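Transcriptional activator PlcR protein (Bacillus thuringiensis, PDB 3U3W) activates transcription of virulence genes as a quorum-sensing regulator, binding DNA through a helix-turn-helix domain when the signal peptide PapR occupies its tetratricopeptide-like helical domain. Local coordinates at residues L138-L141 with L142-Q145; D150-Q153 with N154-E158. All coordinates share one frame; numbering follows the deposited sequence.

Interaction 1: residues L138-L141 with L142-Q145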
loop_
_atom_site.group_PDB
_atom_site.type_symbol
_atom_site.label_atom_id
_atom_site.label_comp_id
_atom_site.label_asym_id
_atom_site.label_seq_id
_atom_site.Cartn_x
_atom_site.Cartn_y
_atom_site.Cartn_z
ATOM N N LEU A 138 17.963 21.014 -2.491
ATOM C CA LEU A 138 16.635 20.467 -2.239
ATOM C C LEU A 138 15.531 21.517 -2.394
ATOM O O LEU A 138 14.527 21.269 -3.052
ATOM C CB LEU A 138 16.583 19.818 -0.863
ATOM C CG LEU A 138 17.389 18.535 -0.855
ATOM C CD1 LEU A 138 17.360 17.890 0.513
ATOM C CD2 LEU A 138 16.813 17.611 -1.907
ATOM N N LYS A 139 15.731 22.696 -1.811
ATOM C CA LYS A 139 14.761 23.776 -1.948
ATOM C C LYS A 139 14.523 24.153 -3.409
ATOM O O LYS A 139 13.435 24.585 -3.777
ATOM C CB LYS A 139 15.177 25.002 -1.117
ATOM C CG LYS A 139 14.869 24.839 0.367
ATOM C CD LYS A 139 15.324 26.023 1.204
ATOM C CE LYS A 139 14.619 25.994 2.559
ATOM N NZ LYS A 139 15.179 26.939 3.555
ATOM N N LYS A 140 15.537 23.967 -4.242
ATOM C CA LYS A 140 15.436 24.322 -5.652
ATOM C C LYS A 140 14.561 23.329 -6.406
ATOM O O LYS A 140 13.816 23.711 -7.300
ATOM C CB LYS A 140 16.831 24.455 -6.283
ATOM C CG LYS A 140 17.452 25.850 -6.102
ATOM C CD LYS A 140 18.957 25.888 -6.432
ATOM C CE LYS A 140 19.283 25.186 -7.752
ATOM N NZ LYS A 140 20.750 25.226 -8.068
ATOM N N LEU A 141 14.651 22.056 -6.038
ATOM C CA LEU A 141 13.720 21.049 -6.545
ATOM C C LEU A 141 12.285 21.431 -6.184
ATOM O O LEU A 141 11.383 21.293 -6.999
ATOM C CB LEU A 141 14.052 19.665 -5.985
ATOM C CG LEU A 141 15.465 19.134 -6.213
ATOM C CD1 LEU A 141 15.633 17.702 -5.654
ATOM C CD2 LEU A 141 15.826 19.194 -7.686
ATOM N N LEU A 142 12.068 21.917 -4.967
ATOM C CA LEU A 142 10.727 22.369 -4.575
ATOM C C LEU A 142 10.278 23.521 -5.436
ATOM O O LEU A 142 9.138 23.561 -5.880
ATOM C CB LEU A 142 10.682 22.828 -3.120
ATOM C CG LEU A 142 11.021 21.781 -2.066
ATOM C CD1 LEU A 142 10.699 22.336 -0.703
ATOM C CD2 LEU A 142 10.268 20.471 -2.323
ATOM N N ASN A 143 11.182 24.477 -5.645
ATOM C CA ASN A 143 10.854 25.681 -6.403
ATOM C C ASN A 143 10.532 25.355 -7.856
ATOM O O ASN A 143 10.023 26.210 -8.581
ATOM C CB ASN A 143 11.965 26.732 -6.307
ATOM C CG ASN A 143 12.272 27.146 -4.866
ATOM O OD1 ASN A 143 11.380 27.213 -4.013
ATOM N ND2 ASN A 143 13.547 27.419 -4.591
ATOM N N GLN A 144 10.816 24.116 -8.272
ATOM C CA GLN A 144 10.343 23.607 -9.562
ATOM C C GLN A 144 8.820 23.584 -9.623
ATOM O O GLN A 144 8.245 23.654 -10.706
ATOM C CB GLN A 144 10.859 22.191 -9.846
ATOM C CG GLN A 144 12.339 22.089 -10.146
ATOM C CD GLN A 144 12.737 20.709 -10.636
ATOM O OE1 GLN A 144 13.309 19.915 -9.889
ATOM N NE2 GLN A 144 12.434 20.413 -11.898
ATOM N N GLN A 145 8.170 23.478 -8.463
ATOM C CA GLN A 145 6.711 23.350 -8.400
ATOM C C GLN A 145 6.252 22.236 -9.340
ATOM O O GLN A 145 5.303 22.392 -10.119
ATOM C CB GLN A 145 6.027 24.671 -8.777
ATOM C CG GLN A 145 6.640 25.919 -8.151
ATOM C CD GLN A 145 5.883 26.414 -6.929
ATOM O OE1 GLN A 145 5.627 25.658 -5.986
ATOM N NE2 GLN A 145 5.521 27.697 -6.940
#
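Q144 folds back beside L141 where helix 131-143 runs out, at the C-terminal end of one of the helices in the tetratricopeptide-like domain. The two side chains lie next to each other and point the same way. The amide oxygen OE1 of Q144 comes within 3.4 Å of the methyl CD2 of L141, a van der Waals contact. The Q144 CG sits anti to its carbonyl carbon (chi1 -71°), and the chain beyond it is extended. This carries the amide along the L141 side chain.

The backbone shows the helix ending. L142 N donates to L138 O at 3.2 Å. One residue on, N143 N donates to K139 O at 2.9 Å. At Q144 the pattern changes. Q144 N gives K140 O a weak bond and donates also to L141 O at 3.1 Å. For this second bond Q144 N stands above the carbonyl plane of L141, 70° out of it, and so is not on a lone pair. Q145 then leaves helical geometry with a positive phi of 50°, and its N donates to L142 O.

Outside the turn, L141 packs on Q116 and W117 of helix 109-125, and Q144 reaches Q113 of the same helix. L138 and K139 lean on I161 of helix 153-167. The lysine ends are held elsewhere: K139 NZ by the hydroxyl of Y165, K140 NZ by a salt bridge to E137. On the L142 side chain, CB lies 3.3 Å from K139 O and CG lies 3.7 Å from L138 O.

Interaction 2: residues D150-Q153 with N154-E158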
loop_
_atom_site.group_PDB
_atom_site.type_symbol
_atom_site.label_atom_id
_atom_site.label_comp_id
_atom_site.label_asym_id
_atom_site.label_seq_id
_atom_site.Cartn_x
_atom_site.Cartn_y
_atom_site.Cartn_z
ATOM N N ASP A 150 3.284 10.961 -8.789
ATOM C CA ASP A 150 3.442 10.758 -7.348
ATOM C C ASP A 150 3.200 12.080 -6.633
ATOM O O ASP A 150 4.060 12.955 -6.638
ATOM C CB ASP A 150 4.842 10.209 -7.040
ATOM C CG ASP A 150 5.033 9.826 -5.566
ATOM O OD1 ASP A 150 4.253 10.267 -4.690
ATOM O OD2 ASP A 150 6.005 9.093 -5.283
ATOM N N VAL A 151 2.019 12.230 -6.031
ATOM C CA VAL A 151 1.648 13.503 -5.411
ATOM C C VAL A 151 2.429 13.811 -4.126
ATOM O O VAL A 151 2.359 14.919 -3.631
ATOM C CB VAL A 151 0.103 13.629 -5.150
ATOM C CG1 VAL A 151 -0.682 13.338 -6.407
ATOM C CG2 VAL A 151 -0.360 12.725 -4.005
ATOM N N TYR A 152 3.176 12.840 -3.601
ATOM C CA TYR A 152 3.854 13.005 -2.309
ATOM C C TYR A 152 5.329 13.385 -2.402
ATOM O O TYR A 152 5.966 13.607 -1.369
ATOM C CB TYR A 152 3.735 11.728 -1.472
ATOM C CG TYR A 152 2.309 11.354 -1.179
ATOM C CD1 TYR A 152 1.625 11.923 -0.113
ATOM C CD2 TYR A 152 1.639 10.436 -1.978
ATOM C CE1 TYR A 152 0.308 11.587 0.149
ATOM C CE2 TYR A 152 0.332 10.097 -1.725
ATOM C CZ TYR A 152 -0.334 10.675 -0.661
ATOM O OH TYR A 152 -1.648 10.328 -0.414
ATOM N N GLN A 153 5.869 13.447 -3.621
ATOM C CA GLN A 153 7.305 13.650 -3.828
ATOM C C GLN A 153 7.877 14.939 -3.193
ATOM O O GLN A 153 8.907 14.889 -2.535
ATOM C CB GLN A 153 7.645 13.583 -5.313
ATOM C CG GLN A 153 9.127 13.571 -5.593
ATOM C CD GLN A 153 9.467 12.838 -6.880
ATOM O OE1 GLN A 153 9.525 11.602 -6.912
ATOM N NE2 GLN A 153 9.690 13.597 -7.949
ATOM N N ASN A 154 7.210 16.077 -3.387
ATOM C CA ASN A 154 7.584 17.307 -2.694
ATOM C C ASN A 154 7.602 17.173 -1.167
ATOM O O ASN A 154 8.466 17.754 -0.499
ATOM C CB ASN A 154 6.665 18.473 -3.088
ATOM C CG ASN A 154 6.837 18.883 -4.517
ATOM O OD1 ASN A 154 7.873 18.639 -5.124
ATOM N ND2 ASN A 154 5.811 19.505 -5.078
ATOM N N LEU A 155 6.638 16.437 -0.614
ATOM C CA LEU A 155 6.604 16.214 0.826
ATOM C C LEU A 155 7.815 15.391 1.256
ATOM O O LEU A 155 8.420 15.658 2.291
ATOM C CB LEU A 155 5.280 15.574 1.273
ATOM C CG LEU A 155 4.053 16.462 1.009
ATOM C CD1 LEU A 155 2.783 15.845 1.544
ATOM C CD2 LEU A 155 4.241 17.843 1.603
ATOM N N TYR A 156 8.192 14.415 0.437
ATOM C CA TYR A 156 9.371 13.610 0.733
ATOM C C TYR A 156 10.645 14.474 0.761
ATOM O O TYR A 156 11.522 14.296 1.607
ATOM C CB TYR A 156 9.531 12.501 -0.293
ATOM C CG TYR A 156 8.365 11.541 -0.393
ATOM C CD1 TYR A 156 7.495 11.359 0.669
ATOM C CD2 TYR A 156 8.144 10.803 -1.563
ATOM C CE1 TYR A 156 6.421 10.467 0.576
ATOM C CE2 TYR A 156 7.093 9.925 -1.669
ATOM C CZ TYR A 156 6.227 9.754 -0.593
ATOM O OH TYR A 156 5.168 8.877 -0.680
ATOM N N ILE A 157 10.729 15.417 -0.170
ATOM C CA ILE A 157 11.837 16.364 -0.214
ATOM C C ILE A 157 11.829 17.305 1.021
ATOM O O ILE A 157 12.876 17.560 1.634
ATOM C CB ILE A 157 11.841 17.128 -1.569
ATOM C CG1 ILE A 157 12.133 16.144 -2.713
ATOM C CG2 ILE A 157 12.888 18.252 -1.578
ATOM C CD1 ILE A 157 11.853 16.688 -4.103
ATOM N N GLU A 158 10.649 17.783 1.407
ATOM C CA GLU A 158 10.535 18.570 2.628
ATOM C C GLU A 158 10.967 17.801 3.868
ATOM O O GLU A 158 11.551 18.379 4.792
ATOM C CB GLU A 158 9.123 19.120 2.790
ATOM C CG GLU A 158 8.838 20.269 1.835
ATOM C CD GLU A 158 7.363 20.590 1.741
ATOM O OE1 GLU A 158 6.872 20.872 0.626
ATOM O OE2 GLU A 158 6.690 20.561 2.785
HETATM O O HOH W 1 4.794 7.724 -3.282
HETATM O O HOH W 2 4.718 16.060 -5.764
HETATM O O HOH W 3 4.205 16.435 -2.572
#
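The ring of Y156 lies under the backbone of Y152 at the N-terminal start of helix 153-167. Y152 O sits 3.3 Å above the ring plane of Y156, over its centre. Y152 O also accepts from Y156 N at 3.0 Å. The two tyrosine side chains cross obliquely, and Y152 CB comes 3.3 Å from Y156 CZ.

D150 approaches the Y156 ring at its edge. Their side chains cross at about a right angle, with carboxylate and ring planes 78° apart. D150 CG is anti to its backbone N (chi1 -174°), which brings OD1 to Y152 N at 3.0 Å. This capping bond closes an Asx turn within the type I turn from D150 to Q153, on the anti side of the carboxylate, 32° out of its plane. A water donates to D150 OD2 and also bonds Y156 OH.

K79 forms a salt bridge with D150, N191 bonds the hydroxyl of Y156, and F194 meets the Y156 ring edge-to-face. Y152 OH reaches H189 O.

The carboxylate thus serves the helix start, a lysine and a water together. Its negative charge would probably be stabilised by K79 and by the positive end of the helix dipole.

How the interactions relate
Interaction 1 comes first along the chain, at the C-terminal end of helix 131-143. Interaction 2 follows at the beginning of helix 153-167, after the connecting loop. Their centres are about 11 Å apart. The two helices are consecutive and pack against each other within the RNPP family C-terminal domain. The contacts meet directly: L142 CD2 lies 3.5 Å from I157 CG2, and L142 CD1 lies 3.8 Å from E158 CG. Both also pack on helix 109-125, where W117 touches I157. One contact ends a helix and the other starts the next, so together they mark the two ends of the loop that joins the neighbouring helices of the tetratricopeptide-like domain.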